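Local structure of antigen MTB48, Mycobacterial protein (Mycobacterium smegmatis, 4WJ1) at residues L234-V237 with R238-E241; A246-W249 with D250-A254; L258-Q261 with S262-L266; E267-A270 with N271-I275. The protein is secreted by the ESX-1 type VII system, probably acts in DNA conjugation in the recipient strain, and is represented here by its PE-PPE region. All blocks are in the same frame, centred on the assembly; numbering follows the deposited sequence.

Contact 1 (L234-V237 with R238-E241)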
# COMPACT_ATOMS: atom_id res chain seq x y z
N LEU A 234 30.78 -13.81 15.71
CA LEU A 234 32.07 -13.33 15.29
C LEU A 234 33.03 -13.56 16.46
O LEU A 234 34.19 -13.90 16.25
CB LEU A 234 32.01 -11.85 14.88
CG LEU A 234 33.27 -11.32 14.19
CD1 LEU A 234 33.77 -12.28 13.11
CD2 LEU A 234 33.01 -9.95 13.60
N GLU A 235 32.51 -13.43 17.67
CA GLU A 235 33.27 -13.76 18.87
C GLU A 235 33.67 -15.23 18.88
O GLU A 235 34.73 -15.58 19.39
CB GLU A 235 32.47 -13.42 20.14
CG GLU A 235 33.26 -13.68 21.43
CD GLU A 235 32.53 -13.28 22.72
OE1 GLU A 235 31.37 -12.81 22.66
OE2 GLU A 235 33.16 -13.42 23.81
N ASN A 236 32.83 -16.10 18.30
CA ASN A 236 33.20 -17.51 18.19
C ASN A 236 34.45 -17.66 17.33
O ASN A 236 35.28 -18.53 17.59
CB ASN A 236 32.06 -18.34 17.60
CG ASN A 236 30.94 -18.60 18.60
OD1 ASN A 236 29.82 -18.92 18.21
ND2 ASN A 236 31.24 -18.45 19.87
N VAL A 237 34.59 -16.81 16.31
CA VAL A 237 35.79 -16.83 15.49
C VAL A 237 37.03 -16.51 16.34
O VAL A 237 38.05 -17.21 16.27
CB VAL A 237 35.71 -15.82 14.34
CG1 VAL A 237 36.95 -15.92 13.46
CG2 VAL A 237 34.45 -16.06 13.52
N ARG A 238 36.93 -15.45 17.14
CA ARG A 238 38.03 -15.09 18.01
C ARG A 238 38.31 -16.22 18.99
O ARG A 238 39.45 -16.63 19.17
CB ARG A 238 37.72 -13.79 18.77
CG ARG A 238 38.67 -13.56 19.95
CD ARG A 238 38.56 -12.15 20.51
NE ARG A 238 39.67 -11.89 21.44
CZ ARG A 238 39.61 -12.08 22.76
NH1 ARG A 238 38.48 -12.50 23.32
NH2 ARG A 238 40.68 -11.83 23.51
N GLU A 239 37.24 -16.71 19.62
CA GLU A 239 37.37 -17.74 20.63
C GLU A 239 38.00 -19.01 20.06
O GLU A 239 38.72 -19.72 20.76
CB GLU A 239 36.00 -18.05 21.24
CG GLU A 239 35.42 -16.93 22.07
CD GLU A 239 34.00 -17.21 22.51
OE1 GLU A 239 33.33 -18.07 21.88
OE2 GLU A 239 33.56 -16.58 23.49
N PHE A 240 37.74 -19.28 18.78
CA PHE A 240 38.31 -20.47 18.16
C PHE A 240 39.82 -20.37 18.10
O PHE A 240 40.52 -21.36 18.29
CB PHE A 240 37.74 -20.68 16.76
CG PHE A 240 38.18 -21.97 16.13
CD1 PHE A 240 37.60 -23.17 16.50
CD2 PHE A 240 39.17 -21.98 15.17
CE1 PHE A 240 38.01 -24.36 15.92
CE2 PHE A 240 39.58 -23.16 14.58
CZ PHE A 240 39.00 -24.35 14.96
N GLU A 241 40.31 -19.16 17.86
CA GLU A 241 41.75 -18.92 17.77
C GLU A 241 42.42 -18.86 19.14
O GLU A 241 43.45 -19.49 19.36
CB GLU A 241 42.02 -17.61 17.01
CG GLU A 241 43.45 -17.48 16.52
CD GLU A 241 43.57 -17.63 15.01
OE1 GLU A 241 42.59 -18.10 14.38
OE2 GLU A 241 44.64 -17.28 14.47
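N236 and E239 meet because their first torsions both put CG beside the backbone N, with chi1 at -75° in N236 and much the same in E239. From there the E239 chain runs extended back along the helix to its carboxylate. N236 ND2 donates to E239 OE1 at 2.9 Å. The oxygen lies in the plane of the N236 amide, but the donor sits 35° out of the E239 carboxylate plane, on its syn side. The bond is bent, with an N-H...O angle of 139°. The other amide atom, N236 OD1, accepts from the backbone N of T233, just before the helix. The amide is thus held at both ends. All this lies on the short helix 234-242, within the PPE part of the protein. N236 and E239 are three residues apart on one face of it, and E235 and E239 are four apart. E235 OE2 lies 3.2 Å from E239 OE2, and two acceptors so close would probably raise the proton affinity of one of them. The backbone bonds from E239 N to E235 O and from F240 N to N236 O are short, both 2.8 Å. The one from E241 N to V237 O is weak. The polar side carries E235, R238 and E239. L234 and V237 pack on helix 139-147. The F240 ring faces helix 248-272, where it touches L258, and it also meets the ring of W245.

Contact 2 (A246-W249 with D250-A254); sequences ASEW and DRQNA
S247 and D250 meet at the start of helix 248-272, where S247 is the N-cap. S247 OG donates to D250 OD1 at 2.8 Å, coming from well above the carboxylate plane. The cap side chain is thereby tied to the first turn. E248 follows, and its chain bends at chi2 (63°), which brings the carboxylate back over that turn. One oxygen, E248 OE1, takes two donors. R251 NH1 forms a salt bridge to it at 2.9 Å through the syn lone pair, in the plane of the guanidinium. Q252 NE2 donates to the anti lone pair of E248 OE1, also at 2.9 Å. Together they limit the rotation of the carboxylate. W249 is next. Its indole has N253 ND2 over one face, 3.0 Å above the ring plane, and D250 OD1 at the edge. The amide plane of N253 stands nearly upright on the ring, at 84°. The backbone bond from N253 N to W249 O, 3.1 Å, joins the same two residues. The contact forms the far tip of the PPE part. Here R251 and A254 pack against W245 of the preceding loop and F240 of helix 234-242.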
# COMPACT_ATOMS: atom_id res chain seq x y z
N ALA A 246 43.48 -28.82 23.60
CA ALA A 246 44.22 -29.95 24.15
C ALA A 246 45.03 -30.68 23.08
O ALA A 246 46.20 -31.03 23.29
CB ALA A 246 43.26 -30.93 24.84
N SER A 247 44.39 -30.91 21.94
CA SER A 247 45.04 -31.54 20.80
C SER A 247 44.53 -30.91 19.53
O SER A 247 43.58 -30.12 19.57
CB SER A 247 44.77 -33.05 20.79
OG SER A 247 43.43 -33.32 20.42
N GLU A 248 45.14 -31.25 18.40
CA GLU A 248 44.69 -30.72 17.12
C GLU A 248 43.43 -31.44 16.68
O GLU A 248 42.60 -30.87 15.97
CB GLU A 248 45.78 -30.85 16.06
CG GLU A 248 45.42 -30.17 14.74
CD GLU A 248 45.27 -28.66 14.89
OE1 GLU A 248 44.40 -28.07 14.21
OE2 GLU A 248 46.02 -28.06 15.69
N TRP A 249 43.28 -32.69 17.10
CA TRP A 249 42.10 -33.46 16.76
C TRP A 249 40.86 -32.79 17.34
O TRP A 249 39.86 -32.62 16.64
CB TRP A 249 42.22 -34.90 17.27
CG TRP A 249 41.12 -35.82 16.79
CD1 TRP A 249 40.99 -36.37 15.54
CD2 TRP A 249 40.02 -36.32 17.56
NE1 TRP A 249 39.87 -37.17 15.48
CE2 TRP A 249 39.26 -37.16 16.72
CE3 TRP A 249 39.60 -36.14 18.89
CZ2 TRP A 249 38.11 -37.81 17.15
CZ3 TRP A 249 38.46 -36.79 19.32
CH2 TRP A 249 37.72 -37.62 18.45
N ASP A 250 40.94 -32.40 18.61
CA ASP A 250 39.85 -31.68 19.25
C ASP A 250 39.50 -30.41 18.50
O ASP A 250 38.32 -30.12 18.25
CB ASP A 250 40.21 -31.33 20.70
CG ASP A 250 40.31 -32.55 21.58
OD1 ASP A 250 40.76 -33.60 21.07
OD2 ASP A 250 39.92 -32.46 22.76
N ARG A 251 40.53 -29.65 18.15
CA ARG A 251 40.39 -28.41 17.42
C ARG A 251 39.63 -28.62 16.12
O ARG A 251 38.78 -27.82 15.75
CB ARG A 251 41.77 -27.79 17.16
CG ARG A 251 41.74 -26.38 16.63
CD ARG A 251 43.12 -25.74 16.62
NE ARG A 251 43.07 -24.44 15.95
CZ ARG A 251 43.40 -24.26 14.67
NH1 ARG A 251 43.82 -25.28 13.94
NH2 ARG A 251 43.30 -23.05 14.13
N GLN A 252 39.91 -29.72 15.43
CA GLN A 252 39.27 -29.95 14.14
C GLN A 252 37.81 -30.37 14.30
O GLN A 252 36.96 -29.99 13.50
CB GLN A 252 40.03 -31.01 13.34
CG GLN A 252 41.45 -30.58 12.97
CD GLN A 252 41.46 -29.39 12.03
OE1 GLN A 252 40.53 -29.20 11.25
NE2 GLN A 252 42.51 -28.58 12.11
N ASN A 253 37.52 -31.13 15.35
CA ASN A 253 36.14 -31.49 15.65
C ASN A 253 35.33 -30.24 15.97
O ASN A 253 34.18 -30.10 15.56
CB ASN A 253 36.06 -32.49 16.80
CG ASN A 253 36.60 -33.86 16.40
OD1 ASN A 253 36.50 -34.27 15.24
ND2 ASN A 253 37.18 -34.57 17.37
N ALA A 254 35.96 -29.32 16.70
CA ALA A 254 35.36 -28.03 16.99
C ALA A 254 35.04 -27.27 15.70
O ALA A 254 33.94 -26.73 15.55
CB ALA A 254 36.26 -27.21 17.85

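Contact 3 (L258-Q261 with S262-L266); sequences LQEQ and SEDAL
Q259 and E263 form the polar pair that crosses this turn of helix 248-272. Q259 CG is anti to the backbone N, and the chain then bends at chi2 (62°), which turns the amide along the helix. Q259 NE2 donates to E263 OE2 at 3.1 Å. The bond is nearly straight (167°). It lies in the amide plane but meets the carboxylate from above its plane; the two planes are almost perpendicular. The same amide also reaches the start of helix 139-147: Q259 NE2 also bonds M137 O, just before it, and Q259 OE1 accepts from W139 N, its first residue.

The packed side continues with S262, which is buried. S262 OG is hydrogen-bonded to H231 NE2, and the residue touches W139, A142 and P232. L258 also packs on W139, and A265 on H231. The outer side is different. E260 and D264 are exposed there, one turn apart. D264 OD2 comes to 3.6 Å from E260 CG, and to 3.9 Å from E260 OE2. Their contact is alkyl to carboxylate, with like charges close by. Beneath both sides the backbone is regular, as in E263 N to Q259 O at 3.0 Å.

The amide of Q259 uses both its ends, so its orientation is well defined. The two acids on the outer side would probably repel each other, and solvent can screen them.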
# COMPACT_ATOMS: atom_id res chain seq x y z
N LEU A 258 31.22 -26.23 14.49
CA LEU A 258 30.85 -24.85 14.20
C LEU A 258 30.43 -24.70 12.75
O LEU A 258 29.50 -23.95 12.44
CB LEU A 258 32.01 -23.91 14.54
CG LEU A 258 32.35 -23.87 16.03
CD1 LEU A 258 33.78 -23.48 16.26
CD2 LEU A 258 31.42 -22.91 16.75
N GLN A 259 31.09 -25.43 11.86
CA GLN A 259 30.71 -25.40 10.46
C GLN A 259 29.29 -25.95 10.28
O GLN A 259 28.49 -25.39 9.52
CB GLN A 259 31.71 -26.19 9.61
CG GLN A 259 31.38 -26.21 8.13
CD GLN A 259 31.40 -24.83 7.51
OE1 GLN A 259 32.03 -23.91 8.03
NE2 GLN A 259 30.68 -24.67 6.40
N GLU A 260 28.98 -27.04 10.98
CA GLU A 260 27.63 -27.60 10.87
C GLU A 260 26.61 -26.66 11.53
O GLU A 260 25.49 -26.52 11.04
CB GLU A 260 27.54 -29.02 11.45
CG GLU A 260 26.19 -29.69 11.11
CD GLU A 260 26.06 -31.17 11.48
OE1 GLU A 260 27.00 -31.78 12.03
OE2 GLU A 260 24.99 -31.75 11.17
N GLN A 261 26.99 -25.99 12.62
CA GLN A 261 26.12 -24.96 13.19
C GLN A 261 25.77 -23.89 12.17
O GLN A 261 24.61 -23.48 12.06
CB GLN A 261 26.78 -24.29 14.39
CG GLN A 261 26.52 -24.97 15.69
CD GLN A 261 27.42 -24.45 16.80
OE1 GLN A 261 27.62 -23.23 16.90
NE2 GLN A 261 27.96 -25.35 17.62
N SER A 262 26.77 -23.43 11.44
CA SER A 262 26.56 -22.38 10.47
C SER A 262 25.65 -22.85 9.35
O SER A 262 24.68 -22.18 9.00
CB SER A 262 27.88 -21.93 9.89
OG SER A 262 27.66 -20.98 8.86
N GLU A 263 25.96 -24.01 8.79
CA GLU A 263 25.18 -24.55 7.70
C GLU A 263 23.73 -24.71 8.10
O GLU A 263 22.82 -24.29 7.37
CB GLU A 263 25.76 -25.87 7.24
CG GLU A 263 27.04 -25.70 6.48
CD GLU A 263 27.71 -27.02 6.19
OE1 GLU A 263 27.15 -28.06 6.61
OE2 GLU A 263 28.78 -27.01 5.54
N ASP A 264 23.51 -25.29 9.28
CA ASP A 264 22.16 -25.52 9.75
C ASP A 264 21.42 -24.21 9.98
O ASP A 264 20.26 -24.08 9.60
CB ASP A 264 22.17 -26.36 11.03
CG ASP A 264 22.63 -27.79 10.78
OD1 ASP A 264 22.76 -28.19 9.60
OD2 ASP A 264 22.88 -28.52 11.77
N ALA A 265 22.09 -23.22 10.56
CA ALA A 265 21.46 -21.93 10.80
C ALA A 265 21.11 -21.22 9.51
O ALA A 265 20.08 -20.56 9.42
CB ALA A 265 22.35 -21.04 11.63
N LEU A 266 21.97 -21.32 8.50
CA LEU A 266 21.74 -20.63 7.25
C LEU A 266 20.59 -21.30 6.50
O LEU A 266 19.76 -20.64 5.87
CB LEU A 266 23.01 -20.59 6.42
CG LEU A 266 24.09 -19.61 6.90
CD1 LEU A 266 25.44 -19.98 6.34
CD2 LEU A 266 23.72 -18.18 6.51

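Contact 4 (E267-A270 with N271-I275); sequences EAYA and NGSQI
N271 N and G272 N carry the last regular bonds of helix 248-272. N271 N donates straight to E267 O at 3.0 Å, and G272 N to A268 O at 2.8 Å. S273 is the first residue to leave helical angles. Its N still bonds Y269 O at 3.1 Å, and Q274 N then closes a turn onto N271 O.

S273 also brings its side chain to this end. With chi1 at 69°, OG sits between the backbone N and the carbonyl carbon and turns back to the helix. It donates to Y269 O at 2.8 Å. S273 OG and S273 N approach this oxygen from opposite faces of the carbonyl plane. A water links the next carbonyl to the same hydroxyl: it donates to A270 O at 2.7 Å and to S273 OG at 3.0 Å. S273 OG also lies over one face of the Y269 ring. That ring packs on F220 and L227 of helix 187-230, and Y269 OH is hydrogen-bonded to T42 OG1 in helix 40-96. E267 CG and N271 ND2 make a loose contact at 4.2 Å.

Two donors at Y269 O and a water at A270 O therefore satisfy carbonyls at the C-terminal end of the helix, where the backbone supplies few more N-H groups.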
# COMPACT_ATOMS: atom_id res chain seq x y z
N GLU A 267 20.55 -22.63 6.58
CA GLU A 267 19.47 -23.40 5.99
C GLU A 267 18.14 -23.01 6.63
O GLU A 267 17.16 -22.76 5.94
CB GLU A 267 19.73 -24.90 6.15
CG GLU A 267 18.66 -25.81 5.55
CD GLU A 267 19.10 -27.27 5.48
OE1 GLU A 267 20.11 -27.64 6.14
OE2 GLU A 267 18.44 -28.06 4.76
N ALA A 268 18.12 -22.95 7.95
CA ALA A 268 16.91 -22.58 8.66
C ALA A 268 16.50 -21.16 8.32
O ALA A 268 15.31 -20.82 8.27
CB ALA A 268 17.11 -22.73 10.17
N TYR A 269 17.49 -20.31 8.07
CA TYR A 269 17.25 -18.92 7.73
C TYR A 269 16.64 -18.81 6.33
O TYR A 269 15.70 -18.04 6.09
CB TYR A 269 18.55 -18.15 7.82
CG TYR A 269 18.46 -16.68 7.50
CD1 TYR A 269 17.49 -15.86 8.08
CD2 TYR A 269 19.37 -16.10 6.62
CE1 TYR A 269 17.43 -14.52 7.78
CE2 TYR A 269 19.32 -14.77 6.32
CZ TYR A 269 18.34 -13.98 6.90
OH TYR A 269 18.32 -12.64 6.58
N ALA A 270 17.18 -19.58 5.40
CA ALA A 270 16.68 -19.59 4.03
C ALA A 270 15.21 -20.02 4.03
O ALA A 270 14.37 -19.32 3.47
CB ALA A 270 17.52 -20.52 3.17
N ASN A 271 14.91 -21.15 4.67
CA ASN A 271 13.54 -21.62 4.78
C ASN A 271 12.62 -20.66 5.51
O ASN A 271 11.58 -20.27 5.00
CB ASN A 271 13.49 -22.98 5.48
CG ASN A 271 14.19 -24.05 4.69
OD1 ASN A 271 14.42 -23.90 3.48
ND2 ASN A 271 14.54 -25.15 5.35
N GLY A 272 13.03 -20.27 6.71
CA GLY A 272 12.16 -19.52 7.61
C GLY A 272 11.85 -18.12 7.16
O GLY A 272 10.86 -17.53 7.60
N SER A 273 12.68 -17.57 6.28
CA SER A 273 12.48 -16.19 5.85
C SER A 273 11.76 -16.11 4.52
O SER A 273 11.67 -15.03 3.95
CB SER A 273 13.81 -15.45 5.76
OG SER A 273 14.59 -15.95 4.68
N GLN A 274 11.27 -17.23 4.01
CA GLN A 274 10.49 -17.22 2.77
C GLN A 274 9.24 -16.39 2.94
O GLN A 274 8.48 -16.58 3.89
CB GLN A 274 10.10 -18.64 2.34
CG GLN A 274 11.18 -19.39 1.60
CD GLN A 274 10.75 -20.81 1.29
OE1 GLN A 274 11.20 -21.76 1.94
NE2 GLN A 274 9.87 -20.97 0.30
N ILE A 275 9.01 -15.46 2.02
CA ILE A 275 7.85 -14.58 2.08
C ILE A 275 7.09 -14.62 0.77
O ILE A 275 7.62 -15.04 -0.26
CB ILE A 275 8.27 -13.15 2.37
CG1 ILE A 275 9.20 -12.67 1.26
CG2 ILE A 275 8.94 -13.06 3.71
CD1 ILE A 275 9.58 -11.23 1.39
O HOH W 1 14.38 -17.10 1.94

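How the contacts relate
All four contacts are local and lie in the PPE part. Contacts 2, 3 and 4 follow one another along helix 248-272, while contact 1 is on the shorter helix 234-242 before it. Contacts 1 and 2 are surface contacts near the tip. Contacts 3 and 4 are partly buried. Contact 4 lies deepest, and its centre is about 25 Å from the centre of the chain. The F240 ring of contact 1 touches both contact 2 and contact 3. Contact 2 has a salt bridge, whereas contacts 1 and 3 have acids close together on their solvent side. The hydroxyls of buried S262 and Y269, and the amide of Q259, bond to other parts of the chain.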